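Glyoxalase-like domain protein (Staphylococcus aureus, PDB 3P8A) is of unknown function but belongs to the glyoxalase-like VOC family, whose curved mixed sheets commonly enclose a ligand-binding pocket. Local coordinates at residues H27-I32 against E71-E76; G91-T96 against L151-N156; F107-L112 against K163-I168. All coordinates share one frame; numbering follows the deposited sequence.

Contact 1: H27-I32 against E71-E76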
ATOM      1  N   HIS A  27       0.077  -2.687  -3.982  1.00 12.17           N
ATOM      2  CA  HIS A  27      -1.239  -2.360  -3.479  1.00 12.05           C
ATOM      3  C   HIS A  27      -1.200  -1.202  -2.500  1.00 13.42           C
ATOM      4  O   HIS A  27      -0.125  -0.808  -2.054  1.00 13.48           O
ATOM      5  CB  HIS A  27      -1.954  -3.616  -2.890  1.00 11.81           C
ATOM      6  CG  HIS A  27      -1.272  -4.276  -1.728  1.00 14.72           C
ATOM      7  ND1 HIS A  27      -0.291  -5.232  -1.911  1.00 16.58           N
ATOM      8  CD2 HIS A  27      -1.501  -4.141  -0.404  1.00 15.54           C
ATOM      9  CE1 HIS A  27       0.034  -5.649  -0.705  1.00 14.95           C
ATOM     10  NE2 HIS A  27      -0.641  -4.992   0.232  1.00 15.39           N
ATOM     11  N   ILE A  28      -2.373  -0.597  -2.255  1.00  7.04           N
ATOM     12  CA  ILE A  28      -2.560   0.451  -1.278  1.00  6.27           C
ATOM     13  C   ILE A  28      -3.512  -0.109  -0.227  1.00 11.07           C
ATOM     14  O   ILE A  28      -4.454  -0.816  -0.573  1.00 12.28           O
ATOM     15  CB  ILE A  28      -3.042   1.814  -1.894  1.00  9.47           C
ATOM     16  CG1 ILE A  28      -3.114   2.914  -0.817  1.00  9.84           C
ATOM     17  CG2 ILE A  28      -4.349   1.697  -2.716  1.00  9.04           C
ATOM     18  CD1 ILE A  28      -3.042   4.344  -1.377  1.00 11.25           C
ATOM     19  N   ILE A  29      -3.262   0.184   1.040  1.00  8.20           N
ATOM     20  CA  ILE A  29      -4.095  -0.299   2.139  1.00  7.01           C
ATOM     21  C   ILE A  29      -5.000   0.772   2.624  1.00 11.64           C
ATOM     22  O   ILE A  29      -4.538   1.849   3.016  1.00  9.30           O
ATOM     23  CB  ILE A  29      -3.251  -0.881   3.303  1.00  8.89           C
ATOM     24  CG1 ILE A  29      -2.333  -2.009   2.800  1.00  8.44           C
ATOM     25  CG2 ILE A  29      -4.140  -1.384   4.464  1.00  8.78           C
ATOM     26  CD1 ILE A  29      -0.961  -1.822   3.230  1.00 22.50           C
ATOM     27  N   HIS A  30      -6.295   0.444   2.676  1.00 10.11           N
ATOM     28  CA  HIS A  30      -7.323   1.314   3.209  1.00  7.02           C
ATOM     29  C   HIS A  30      -7.997   0.630   4.416  1.00 12.26           C
ATOM     30  O   HIS A  30      -8.679  -0.387   4.241  1.00 12.15           O
ATOM     31  CB  HIS A  30      -8.328   1.692   2.108  1.00  6.50           C
ATOM     32  CG  HIS A  30      -9.394   2.675   2.520  1.00  9.20           C
ATOM     33  ND1 HIS A  30     -10.378   3.081   1.627  1.00 11.02           N
ATOM     34  CD2 HIS A  30      -9.607   3.288   3.712  1.00 10.72           C
ATOM     35  CE1 HIS A  30     -11.146   3.929   2.298  1.00 10.32           C
ATOM     36  NE2 HIS A  30     -10.722   4.084   3.562  1.00 10.20           N
ATOM     37  N   TYR A  31      -7.817   1.204   5.635  1.00  9.44           N
ATOM     38  CA  TYR A  31      -8.454   0.702   6.849  1.00  8.73           C
ATOM     39  C   TYR A  31      -9.912   1.183   6.890  1.00 14.29           C
ATOM     40  O   TYR A  31     -10.157   2.379   6.860  1.00 13.40           O
ATOM     41  CB  TYR A  31      -7.674   1.054   8.145  1.00 10.14           C
ATOM     42  CG  TYR A  31      -8.484   0.862   9.417  1.00 10.60           C
ATOM     43  CD1 TYR A  31      -8.670   1.912  10.313  1.00 12.71           C
ATOM     44  CD2 TYR A  31      -9.127  -0.346   9.687  1.00 11.27           C
ATOM     45  CE1 TYR A  31      -9.439   1.753  11.468  1.00 10.63           C
ATOM     46  CE2 TYR A  31      -9.970  -0.489  10.788  1.00 12.38           C
ATOM     47  CZ  TYR A  31     -10.103   0.558  11.689  1.00 18.67           C
ATOM     48  OH  TYR A  31     -10.898   0.406  12.794  1.00 20.31           O
ATOM     49  N   ILE A  32     -10.871   0.227   6.898  1.00 13.31           N
ATOM     50  CA  ILE A  32     -12.318   0.482   6.922  1.00 13.05           C
ATOM     51  C   ILE A  32     -12.957  -0.278   8.072  1.00 15.61           C
ATOM     52  O   ILE A  32     -12.901  -1.500   8.088  1.00 16.02           O
ATOM     53  CB  ILE A  32     -12.993   0.149   5.547  1.00 15.39           C
ATOM     54  CG1 ILE A  32     -12.549   1.160   4.474  1.00 16.06           C
ATOM     55  CG2 ILE A  32     -14.542   0.143   5.667  1.00 15.03           C
ATOM     56  CD1 ILE A  32     -13.039   0.903   3.079  1.00 18.01           C
ATOM     57  N   GLU A  71      -6.336  -2.851  -1.222  1.00  9.15           N
ATOM     58  CA  GLU A  71      -6.592  -3.744  -0.120  1.00  9.07           C
ATOM     59  C   GLU A  71      -7.394  -2.994   0.918  1.00 15.18           C
ATOM     60  O   GLU A  71      -6.906  -2.035   1.509  1.00 16.62           O
ATOM     61  CB  GLU A  71      -5.302  -4.330   0.474  1.00 10.55           C
ATOM     62  CG  GLU A  71      -5.593  -5.409   1.511  1.00 11.20           C
ATOM     63  CD  GLU A  71      -4.434  -5.846   2.382  1.00 31.31           C
ATOM     64  OE1 GLU A  71      -3.425  -5.110   2.442  1.00 20.13           O
ATOM     65  OE2 GLU A  71      -4.564  -6.888   3.064  1.00 24.10           O
ATOM     66  N   LEU A  72      -8.649  -3.403   1.116  1.00 11.49           N
ATOM     67  CA  LEU A  72      -9.488  -2.818   2.160  1.00 10.53           C
ATOM     68  C   LEU A  72      -9.261  -3.725   3.341  1.00 13.01           C
ATOM     69  O   LEU A  72      -9.341  -4.929   3.187  1.00 15.02           O
ATOM     70  CB  LEU A  72     -10.963  -2.795   1.768  1.00 10.12           C
ATOM     71  CG  LEU A  72     -11.351  -2.118   0.473  1.00 13.31           C
ATOM     72  CD1 LEU A  72     -12.804  -1.928   0.454  1.00 14.35           C
ATOM     73  CD2 LEU A  72     -10.632  -0.752   0.271  1.00 13.30           C
ATOM     74  N   LEU A  73      -8.907  -3.176   4.476  1.00  9.09           N
ATOM     75  CA  LEU A  73      -8.503  -3.954   5.634  1.00  8.57           C
ATOM     76  C   LEU A  73      -9.296  -3.609   6.862  1.00 12.22           C
ATOM     77  O   LEU A  73      -9.580  -2.442   7.099  1.00 10.22           O
ATOM     78  CB  LEU A  73      -6.962  -3.733   5.856  1.00  8.84           C
ATOM     79  CG  LEU A  73      -6.226  -4.580   6.941  1.00 14.09           C
ATOM     80  CD1 LEU A  73      -6.108  -6.071   6.519  1.00 14.28           C
ATOM     81  CD2 LEU A  73      -4.847  -4.012   7.232  1.00 14.37           C
ATOM     82  N   ASP A  74      -9.663  -4.638   7.667  1.00 10.82           N
ATOM     83  CA  ASP A  74     -10.352  -4.436   8.939  1.00 12.30           C
ATOM     84  C   ASP A  74      -9.835  -5.439   9.989  1.00 17.72           C
ATOM     85  O   ASP A  74      -9.145  -6.382   9.645  1.00 16.29           O
ATOM     86  CB  ASP A  74     -11.870  -4.548   8.761  1.00 14.07           C
ATOM     87  CG  ASP A  74     -12.768  -4.022   9.896  1.00 18.40           C
ATOM     88  OD1 ASP A  74     -12.241  -3.349  10.835  1.00 16.62           O
ATOM     89  OD2 ASP A  74     -13.996  -4.186   9.792  1.00 19.14           O
ATOM     90  N   VAL A  75     -10.175  -5.222  11.253  1.00 15.49           N
ATOM     91  CA  VAL A  75      -9.762  -6.076  12.352  1.00 17.22           C
ATOM     92  C   VAL A  75     -10.950  -6.853  12.910  1.00 23.59           C
ATOM     93  O   VAL A  75     -11.976  -6.262  13.261  1.00 24.70           O
ATOM     94  CB  VAL A  75      -8.932  -5.311  13.426  1.00 21.87           C
ATOM     95  CG1 VAL A  75      -9.491  -3.921  13.709  1.00 22.12           C
ATOM     96  CG2 VAL A  75      -8.753  -6.118  14.713  1.00 22.12           C
ATOM     97  N   GLU A  76     -10.814  -8.181  12.936  1.00 22.05           N
ATOM     98  CA  GLU A  76     -11.795  -9.114  13.480  1.00 23.01           C
ATOM     99  C   GLU A  76     -11.470  -9.407  14.954  1.00 27.02           C
ATOM    100  O   GLU A  76     -12.373  -9.408  15.797  1.00 27.37           O
ATOM    101  CB  GLU A  76     -11.854 -10.399  12.630  1.00 24.86           C
ATOM    102  CG  GLU A  76     -12.466 -11.631  13.297  1.00 37.88           C
ATOM    103  CD  GLU A  76     -13.871 -11.511  13.868  1.00 63.32           C
ATOM    104  OE1 GLU A  76     -14.673 -10.707  13.339  1.00 51.86           O
ATOM    105  OE2 GLU A  76     -14.167 -12.227  14.852  1.00 59.62           O
TER
HETATM  106  O   HOH W   1      -0.785  -5.609   2.763  1.00 21.58           O
HETATM  107  O   HOH W   2     -12.624  -1.824  13.051  1.00 26.77           O
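In the paired four-stranded units of the glyoxalase-like (VOC) fold, the first strand of a unit pairs parallel with its last, on the side meeting the next unit, and here Ile-29, His-30 and Tyr-31 pair with Glu-71, Leu-72 and Leu-73. Four backbone hydrogen bonds set the register: Glu-71 N to Ile-28 O, His-30 N to Glu-71 O (2.8 Å), Leu-73 N to His-30 O, and Ile-32 N to Leu-73 O.

On one face, the extended Glu-71 side chain lies beside His-27 and Ile-29, its OE1 3.3 Å from Ile-29 CG1. The imidazole and carboxylate planes are 83° apart, and a water joins them, 2.6 Å from His-27 NE2 in the ring plane and donating to Glu-71 OE1. Asn-60 and a bound glycerol hold Glu-71 OE2. Farther along, Ile-29 CG2 meets Leu-73 CD2.

On the other face the cross-strand contacts are apolar: Leu-72 CD2 packs on His-30 CB, and Ile-32 CD1 crosses to Leu-72 CD1. His-30 ND1 bonds to Tyr-268 OH and NE2 to Arg-264 O.

Where the strands end, Leu-35 N holds Asp-74 OD2, and a second water accepts from Tyr-31 OH and donates to Asp-74 OD1 at 2.7 Å.

Contact 2: G91-T96 against L151-N156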
ATOM      1  N   GLY A  91       5.680  -3.133  15.681  1.00 15.78           N
ATOM      2  CA  GLY A  91       6.069  -1.736  15.543  1.00 15.20           C
ATOM      3  C   GLY A  91       6.188  -1.315  14.090  1.00 18.79           C
ATOM      4  O   GLY A  91       6.098  -0.123  13.790  1.00 19.39           O
ATOM      5  N   VAL A  92       6.361  -2.289  13.164  1.00 13.91           N
ATOM      6  CA  VAL A  92       6.472  -2.037  11.720  1.00 13.46           C
ATOM      7  C   VAL A  92       5.351  -2.633  10.846  1.00 13.43           C
ATOM      8  O   VAL A  92       5.176  -2.182   9.713  1.00 10.17           O
ATOM      9  CB  VAL A  92       7.864  -2.444  11.146  1.00 18.69           C
ATOM     10  CG1 VAL A  92       8.998  -1.673  11.808  1.00 18.94           C
ATOM     11  CG2 VAL A  92       8.101  -3.949  11.234  1.00 18.80           C
ATOM     12  N   ALA A  93       4.688  -3.696  11.310  1.00  9.78           N
ATOM     13  CA  ALA A  93       3.712  -4.448  10.495  1.00 10.47           C
ATOM     14  C   ALA A  93       2.558  -3.616   9.917  1.00 16.16           C
ATOM     15  O   ALA A  93       2.102  -2.666  10.562  1.00 15.01           O
ATOM     16  CB  ALA A  93       3.181  -5.641  11.274  1.00 11.18           C
ATOM     17  N   PHE A  94       2.092  -3.969   8.699  1.00 14.57           N
ATOM     18  CA  PHE A  94       0.990  -3.245   8.072  1.00 13.96           C
ATOM     19  C   PHE A  94      -0.291  -3.283   8.917  1.00 19.39           C
ATOM     20  O   PHE A  94      -0.927  -2.246   9.072  1.00 19.12           O
ATOM     21  CB  PHE A  94       0.729  -3.734   6.632  1.00 15.76           C
ATOM     22  CG  PHE A  94       0.013  -5.058   6.568  1.00 17.92           C
ATOM     23  CD1 PHE A  94      -1.356  -5.114   6.363  1.00 20.50           C
ATOM     24  CD2 PHE A  94       0.699  -6.248   6.797  1.00 20.69           C
ATOM     25  CE1 PHE A  94      -2.027  -6.344   6.366  1.00 22.87           C
ATOM     26  CE2 PHE A  94       0.025  -7.469   6.836  1.00 24.56           C
ATOM     27  CZ  PHE A  94      -1.334  -7.515   6.604  1.00 22.91           C
ATOM     28  N   ALA A  95      -0.667  -4.458   9.485  1.00 17.49           N
ATOM     29  CA  ALA A  95      -1.917  -4.600  10.251  1.00 16.52           C
ATOM     30  C   ALA A  95      -1.979  -3.784  11.549  1.00 17.98           C
ATOM     31  O   ALA A  95      -2.996  -3.178  11.846  1.00 18.32           O
ATOM     32  CB  ALA A  95      -2.194  -6.070  10.533  1.00 17.85           C
ATOM     33  N   THR A  96      -0.888  -3.768  12.310  1.00 14.09           N
ATOM     34  CA  THR A  96      -0.764  -3.095  13.590  1.00 12.17           C
ATOM     35  C   THR A  96      -0.790  -1.574  13.473  1.00 14.72           C
ATOM     36  O   THR A  96      -0.996  -0.893  14.485  1.00 14.33           O
ATOM     37  CB  THR A  96       0.422  -3.672  14.410  1.00 21.27           C
ATOM     38  OG1 THR A  96       1.617  -3.564  13.650  1.00 16.00           O
ATOM     39  CG2 THR A  96       0.237  -5.151  14.792  1.00 18.27           C
ATOM     40  N   LEU A 151       6.863 -10.533   3.471  1.00 11.45           N
ATOM     41  CA  LEU A 151       6.924  -9.083   3.626  1.00 11.82           C
ATOM     42  C   LEU A 151       8.273  -8.685   4.230  1.00 16.35           C
ATOM     43  O   LEU A 151       8.854  -9.441   5.003  1.00 15.58           O
ATOM     44  CB  LEU A 151       5.788  -8.560   4.516  1.00 11.80           C
ATOM     45  CG  LEU A 151       4.357  -8.835   4.040  1.00 15.67           C
ATOM     46  CD1 LEU A 151       3.376  -8.256   4.998  1.00 15.07           C
ATOM     47  CD2 LEU A 151       4.097  -8.256   2.661  1.00 16.68           C
ATOM     48  N   LEU A 152       8.769  -7.504   3.878  1.00 14.28           N
ATOM     49  CA  LEU A 152      10.006  -6.955   4.430  1.00 13.48           C
ATOM     50  C   LEU A 152       9.691  -5.506   4.757  1.00 16.20           C
ATOM     51  O   LEU A 152       9.065  -4.805   3.953  1.00 14.74           O
ATOM     52  CB  LEU A 152      11.159  -7.062   3.429  1.00 14.23           C
ATOM     53  CG  LEU A 152      12.534  -6.514   3.869  1.00 19.27           C
ATOM     54  CD1 LEU A 152      13.222  -7.446   4.864  1.00 20.24           C
ATOM     55  CD2 LEU A 152      13.400  -6.274   2.664  1.00 19.47           C
ATOM     56  N   TYR A 153      10.044  -5.090   5.966  1.00 12.80           N
ATOM     57  CA  TYR A 153       9.771  -3.746   6.432  1.00 13.45           C
ATOM     58  C   TYR A 153      11.023  -2.960   6.674  1.00 18.46           C
ATOM     59  O   TYR A 153      12.035  -3.524   7.100  1.00 17.83           O
ATOM     60  CB  TYR A 153       8.998  -3.798   7.732  1.00 14.02           C
ATOM     61  CG  TYR A 153       7.637  -4.446   7.598  1.00 15.06           C
ATOM     62  CD1 TYR A 153       6.535  -3.712   7.173  1.00 15.74           C
ATOM     63  CD2 TYR A 153       7.429  -5.762   7.995  1.00 15.26           C
ATOM     64  CE1 TYR A 153       5.274  -4.291   7.071  1.00 16.62           C
ATOM     65  CE2 TYR A 153       6.159  -6.341   7.939  1.00 16.46           C
ATOM     66  CZ  TYR A 153       5.091  -5.603   7.454  1.00 18.71           C
ATOM     67  OH  TYR A 153       3.836  -6.133   7.422  1.00 15.42           O
ATOM     68  N   ILE A 154      10.930  -1.645   6.484  1.00 14.61           N
ATOM     69  CA  ILE A 154      12.013  -0.730   6.817  1.00 13.83           C
ATOM     70  C   ILE A 154      11.778  -0.250   8.243  1.00 22.54           C
ATOM     71  O   ILE A 154      10.673   0.162   8.581  1.00 19.20           O
ATOM     72  CB  ILE A 154      12.082   0.439   5.810  1.00 16.05           C
ATOM     73  CG1 ILE A 154      12.541  -0.075   4.430  1.00 15.38           C
ATOM     74  CG2 ILE A 154      13.001   1.574   6.338  1.00 16.67           C
ATOM     75  CD1 ILE A 154      12.300   0.892   3.309  1.00 16.28           C
HETATM   76  N   MSE A 155      12.814  -0.311   9.089  1.00 27.36           N
HETATM   77  CA  MSE A 155      12.715   0.204  10.447  1.00 31.23           C
HETATM   78  C   MSE A 155      13.632   1.438  10.616  1.00 37.15           C
HETATM   79  O   MSE A 155      14.815   1.321  10.964  1.00 37.32           O
HETATM   80  CB  MSE A 155      13.000  -0.884  11.476  1.00 35.29           C
HETATM   81  CG  MSE A 155      12.315  -0.623  12.781  1.00 45.87           C
HETATM   82 SE   MSE A 155      13.489  -1.090  14.211  0.70 58.36          SE
HETATM   83  CE  MSE A 155      14.377   0.658  14.366  1.00 55.13           C
ATOM     84  N   ASN A 156      13.087   2.614  10.315  1.00 34.40           N
ATOM     85  CA  ASN A 156      13.828   3.864  10.409  1.00 35.71           C
ATOM     86  C   ASN A 156      14.085   4.258  11.866  1.00 43.27           C
ATOM     87  O   ASN A 156      13.133   4.397  12.639  1.00 43.89           O
ATOM     88  CB  ASN A 156      13.122   4.980   9.633  1.00 33.82           C
ATOM     89  CG  ASN A 156      13.926   6.248   9.439  1.00 44.92           C
ATOM     90  OD1 ASN A 156      13.375   7.303   9.126  1.00 42.41           O
ATOM     91  ND2 ASN A 156      15.238   6.183   9.606  1.00 30.54           N
TER
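The phenolic oxygen of Tyr-153 accepts a hydrogen bond from the backbone N of Phe-94, 3.1 Å away and nearly straight (165° at the hydrogen). It is the sole hydrogen bond between 91-96 and 151-156, so packing supplies the rest of the contact. The same OH lies at the edge of the Phe-94 ring, in its plane, with CD2 of Phe-94 3.2 Å from OH of Tyr-153. Amide and ring edge therefore approach one oxygen, consistent with a C-H of the ring adding a weak polar attraction.

The Tyr-153 ring runs alongside the loop backbone, one face toward it. That face receives the peptide between Val-92 and Ala-93: Ala-93 N stands over the ring centre, 4.2 Å above the plane, and Val-92 C is displaced toward the rim. Val-92 O approaches Tyr-153 CD1 to 3.3 Å. With CG of Tyr-153 anti to its own carbonyl carbon (chi1 -63°), the ring extends from the strand toward the loop and brings its hydroxyl to Phe-94.

Val-92 divides its two methyls between neighbours. Its CG2 packs against Tyr-153 CB at 3.6 Å, while CG1 meets CG of Met-155, a selenomethionine whose chain crosses the valine at about a right angle. At the far end, Leu-151 CD1 reaches Phe-94 CD2 at 3.8 Å.

In the fold, the loop following helix 78-84 and leading into helix 97-100 thus packs against strand 147-155 through the side chains of Leu-151, Tyr-153 and Met-155. Val-132 and Met-137 of strand 130-139 extend the packing on Val-92 and Phe-94, the Tyr-153 ring also meets Phe-166 of strand 166-170, and His-53 of strand 48-53 packs edge-to-face with Phe-94.

Contact 3: F107-L112 against K163-I168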
ATOM      1  N   PHE A 107      -6.340   5.559   4.136  1.00  9.69           N
ATOM      2  CA  PHE A 107      -5.172   4.913   3.563  1.00  9.27           C
ATOM      3  C   PHE A 107      -4.094   4.789   4.633  1.00 14.18           C
ATOM      4  O   PHE A 107      -3.813   5.756   5.355  1.00 13.33           O
ATOM      5  CB  PHE A 107      -4.666   5.683   2.343  1.00 10.10           C
ATOM      6  CG  PHE A 107      -5.555   5.622   1.128  1.00  8.63           C
ATOM      7  CD1 PHE A 107      -6.094   4.412   0.702  1.00 10.07           C
ATOM      8  CD2 PHE A 107      -5.770   6.755   0.349  1.00  9.98           C
ATOM      9  CE1 PHE A 107      -6.858   4.345  -0.451  1.00 10.59           C
ATOM     10  CE2 PHE A 107      -6.518   6.688  -0.826  1.00 11.53           C
ATOM     11  CZ  PHE A 107      -7.087   5.487  -1.204  1.00  9.59           C
ATOM     12  N   LYS A 108      -3.558   3.572   4.799  1.00 10.38           N
ATOM     13  CA  LYS A 108      -2.540   3.294   5.820  1.00  9.75           C
ATOM     14  C   LYS A 108      -1.116   3.273   5.268  1.00 10.40           C
ATOM     15  O   LYS A 108      -0.186   3.774   5.928  1.00  9.44           O
ATOM     16  CB  LYS A 108      -2.823   1.960   6.531  1.00 12.31           C
ATOM     17  CG  LYS A 108      -4.141   1.921   7.338  1.00 18.35           C
ATOM     18  CD  LYS A 108      -4.104   2.750   8.642  1.00 14.41           C
ATOM     19  CE  LYS A 108      -4.890   4.044   8.549  1.00 14.22           C
ATOM     20  NZ  LYS A 108      -4.540   4.974   9.686  1.00 17.93           N
ATOM     21  N   ASN A 109      -0.940   2.652   4.092  1.00  4.19           N
ATOM     22  CA  ASN A 109       0.369   2.502   3.472  1.00  5.75           C
ATOM     23  C   ASN A 109       0.245   2.005   2.053  1.00 11.31           C
ATOM     24  O   ASN A 109      -0.854   1.707   1.575  1.00 11.37           O
ATOM     25  CB  ASN A 109       1.231   1.481   4.280  1.00  8.99           C
ATOM     26  CG  ASN A 109       2.709   1.808   4.291  1.00 19.93           C
ATOM     27  OD1 ASN A 109       3.235   2.545   3.435  1.00 12.84           O
ATOM     28  ND2 ASN A 109       3.401   1.287   5.266  1.00 11.15           N
ATOM     29  N   ILE A 110       1.397   1.907   1.373  1.00  8.26           N
ATOM     30  CA  ILE A 110       1.509   1.318   0.036  1.00  7.33           C
ATOM     31  C   ILE A 110       2.527   0.196   0.151  1.00 12.05           C
ATOM     32  O   ILE A 110       3.405   0.213   1.023  1.00 12.71           O
ATOM     33  CB  ILE A 110       1.861   2.349  -1.062  1.00  9.66           C
ATOM     34  CG1 ILE A 110       3.184   3.115  -0.718  1.00  9.79           C
ATOM     35  CG2 ILE A 110       0.671   3.314  -1.294  1.00 10.65           C
ATOM     36  CD1 ILE A 110       3.803   3.847  -1.927  1.00 11.09           C
ATOM     37  N   CYS A 111       2.427  -0.749  -0.748  1.00 11.34           N
ATOM     38  CA  CYS A 111       3.259  -1.921  -0.762  1.00 11.79           C
ATOM     39  C   CYS A 111       3.852  -2.031  -2.145  1.00 12.66           C
ATOM     40  O   CYS A 111       3.146  -1.898  -3.142  1.00 10.79           O
ATOM     41  CB  CYS A 111       2.411  -3.142  -0.409  1.00 13.44           C
ATOM     42  SG  CYS A 111       3.297  -4.721  -0.460  1.00 17.91           S
ATOM     43  N   LEU A 112       5.162  -2.278  -2.195  1.00 10.57           N
ATOM     44  CA  LEU A 112       5.879  -2.396  -3.442  1.00 11.00           C
ATOM     45  C   LEU A 112       6.283  -3.856  -3.691  1.00 16.06           C
ATOM     46  O   LEU A 112       6.824  -4.522  -2.812  1.00 13.99           O
ATOM     47  CB  LEU A 112       7.118  -1.460  -3.444  1.00 10.74           C
ATOM     48  CG  LEU A 112       6.893   0.048  -3.147  1.00 14.83           C
ATOM     49  CD1 LEU A 112       8.227   0.800  -3.122  1.00 14.68           C
ATOM     50  CD2 LEU A 112       5.951   0.706  -4.191  1.00 14.07           C
ATOM     51  N   LYS A 163       4.532   6.567   7.252  1.00 10.98           N
ATOM     52  CA  LYS A 163       4.900   5.174   7.483  1.00 10.26           C
ATOM     53  C   LYS A 163       5.597   4.680   6.225  1.00 14.18           C
ATOM     54  O   LYS A 163       5.047   4.858   5.128  1.00 13.22           O
ATOM     55  CB  LYS A 163       3.678   4.292   7.794  1.00 12.03           C
ATOM     56  CG  LYS A 163       4.069   2.910   8.305  1.00 15.34           C
ATOM     57  CD  LYS A 163       4.327   2.937   9.784  1.00 17.55           C
ATOM     58  CE  LYS A 163       4.504   1.545  10.326  1.00 19.26           C
ATOM     59  NZ  LYS A 163       4.614   1.606  11.807  1.00 23.87           N
ATOM     60  N   PRO A 164       6.834   4.130   6.347  1.00 12.53           N
ATOM     61  CA  PRO A 164       7.542   3.690   5.146  1.00 12.29           C
ATOM     62  C   PRO A 164       6.792   2.626   4.358  1.00 13.69           C
ATOM     63  O   PRO A 164       6.333   1.639   4.943  1.00 13.75           O
ATOM     64  CB  PRO A 164       8.859   3.095   5.708  1.00 13.62           C
ATOM     65  CG  PRO A 164       9.059   3.795   7.012  1.00 18.07           C
ATOM     66  CD  PRO A 164       7.651   3.887   7.559  1.00 13.63           C
ATOM     67  N   PRO A 165       6.732   2.769   3.022  1.00 10.87           N
ATOM     68  CA  PRO A 165       6.187   1.683   2.188  1.00  9.50           C
ATOM     69  C   PRO A 165       6.976   0.395   2.465  1.00 13.98           C
ATOM     70  O   PRO A 165       8.154   0.453   2.847  1.00 12.50           O
ATOM     71  CB  PRO A 165       6.461   2.164   0.758  1.00 10.08           C
ATOM     72  CG  PRO A 165       6.521   3.639   0.869  1.00 14.62           C
ATOM     73  CD  PRO A 165       7.200   3.896   2.183  1.00 12.13           C
ATOM     74  N   PHE A 166       6.318  -0.756   2.313  1.00 10.77           N
ATOM     75  CA  PHE A 166       6.930  -2.047   2.598  1.00  9.65           C
ATOM     76  C   PHE A 166       6.961  -2.906   1.347  1.00 15.11           C
ATOM     77  O   PHE A 166       6.410  -2.511   0.319  1.00 13.89           O
ATOM     78  CB  PHE A 166       6.254  -2.739   3.796  1.00 11.28           C
ATOM     79  CG  PHE A 166       4.800  -3.084   3.592  1.00 12.64           C
ATOM     80  CD1 PHE A 166       3.809  -2.135   3.803  1.00 15.10           C
ATOM     81  CD2 PHE A 166       4.418  -4.372   3.231  1.00 14.63           C
ATOM     82  CE1 PHE A 166       2.465  -2.462   3.628  1.00 16.25           C
ATOM     83  CE2 PHE A 166       3.072  -4.698   3.072  1.00 17.97           C
ATOM     84  CZ  PHE A 166       2.105  -3.746   3.280  1.00 15.47           C
ATOM     85  N   PHE A 167       7.679  -4.037   1.414  1.00 10.95           N
ATOM     86  CA  PHE A 167       7.917  -4.880   0.248  1.00 10.77           C
ATOM     87  C   PHE A 167       7.191  -6.201   0.333  1.00 14.13           C
ATOM     88  O   PHE A 167       7.028  -6.749   1.415  1.00 13.51           O
ATOM     89  CB  PHE A 167       9.437  -5.154   0.120  1.00 12.35           C
ATOM     90  CG  PHE A 167      10.314  -3.920   0.048  1.00 12.39           C
ATOM     91  CD1 PHE A 167      10.642  -3.352  -1.177  1.00 14.20           C
ATOM     92  CD2 PHE A 167      10.870  -3.374   1.202  1.00 13.26           C
ATOM     93  CE1 PHE A 167      11.465  -2.218  -1.245  1.00 14.26           C
ATOM     94  CE2 PHE A 167      11.679  -2.236   1.133  1.00 15.22           C
ATOM     95  CZ  PHE A 167      12.003  -1.689  -0.102  1.00 12.00           C
ATOM     96  N   ILE A 168       6.808  -6.726  -0.821  1.00 12.16           N
ATOM     97  CA  ILE A 168       6.138  -7.997  -0.942  1.00 12.85           C
ATOM     98  C   ILE A 168       6.778  -8.850  -2.035  1.00 17.32           C
ATOM     99  O   ILE A 168       7.081  -8.370  -3.124  1.00 16.45           O
ATOM    100  CB  ILE A 168       4.585  -7.855  -1.171  1.00 15.63           C
ATOM    101  CG1 ILE A 168       3.847  -9.216  -0.970  1.00 17.17           C
ATOM    102  CG2 ILE A 168       4.233  -7.214  -2.554  1.00 12.41           C
ATOM    103  CD1 ILE A 168       2.293  -9.052  -0.697  1.00 21.85           C
TER
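Cys-111 sits over the ring of Phe-166, its CB 4.0 Å from the ring centroid and 21° off the normal, a CH-pi contact over the face. Its SG is placed more obliquely, 4.1 Å from the same centroid, making a sulfur-aromatic contact. Having SG anti to the backbone N (chi1 177°) also brings the sulfur to Ile-168, where CG2 lies 3.4 Å from it. The Phe-166 ring is turned back over its own backbone (chi1 63°), and the amide end of Asn-109 reaches the ring's edge.

On the opposite face of the strands, Ile-110 CG1 and Pro-165 CB lie side by side at 3.7 Å, and Leu-112 approaches the same proline.

The backbone positions these groups. Leu-112 N bonds to Phe-166 O at 2.8 Å and Ile-168 N to Leu-112 O at 3.0 Å, while Phe-166 N to Ile-110 O is weak at 3.3 Å. This is the parallel pairing of strands 106-113 and 166-170, which begins just beyond Pro-164 and Pro-165. Farther out, Trp-208 and Phe-212 of helix 201-212 pack on Pro-165, and Lys-163 NZ is held by Gly-91 O.

Chemically, the hydrogen bonds assigned across the contact are backbone to backbone; the sulfur of Cys-111 lies obliquely beside the Phe-166 ring, among that ring, an Ile-168 methyl and the His-27 imidazole.

Contacts 1 and 3 are equivalent pairings, the first and last strands of two successive four-stranded units, and their centres lie about 12 Å apart. The units join where strand 24-31 runs antiparallel to strand 106-113, with probable hydrogen bonds from Lys-108 N to Ile-29 O (2.7 Å) and Cys-111 N to His-27 O. Ile-29 CD1 also reaches Phe-166 CE1 at 3.5 Å. Contact 2 is centred about 8 Å from contact 3; its strand 147-155 neighbours 166-170 in the same sheet, with a probable bond from Phe-167 N to Leu-152 O (3.0 Å). Phe-94 CE1 meets Leu-73 CD2 of contact 1 at 3.8 Å. The side chains of Glu-71 and Phe-94 each come about 3 Å from bound glycerol, which may mark a pocket.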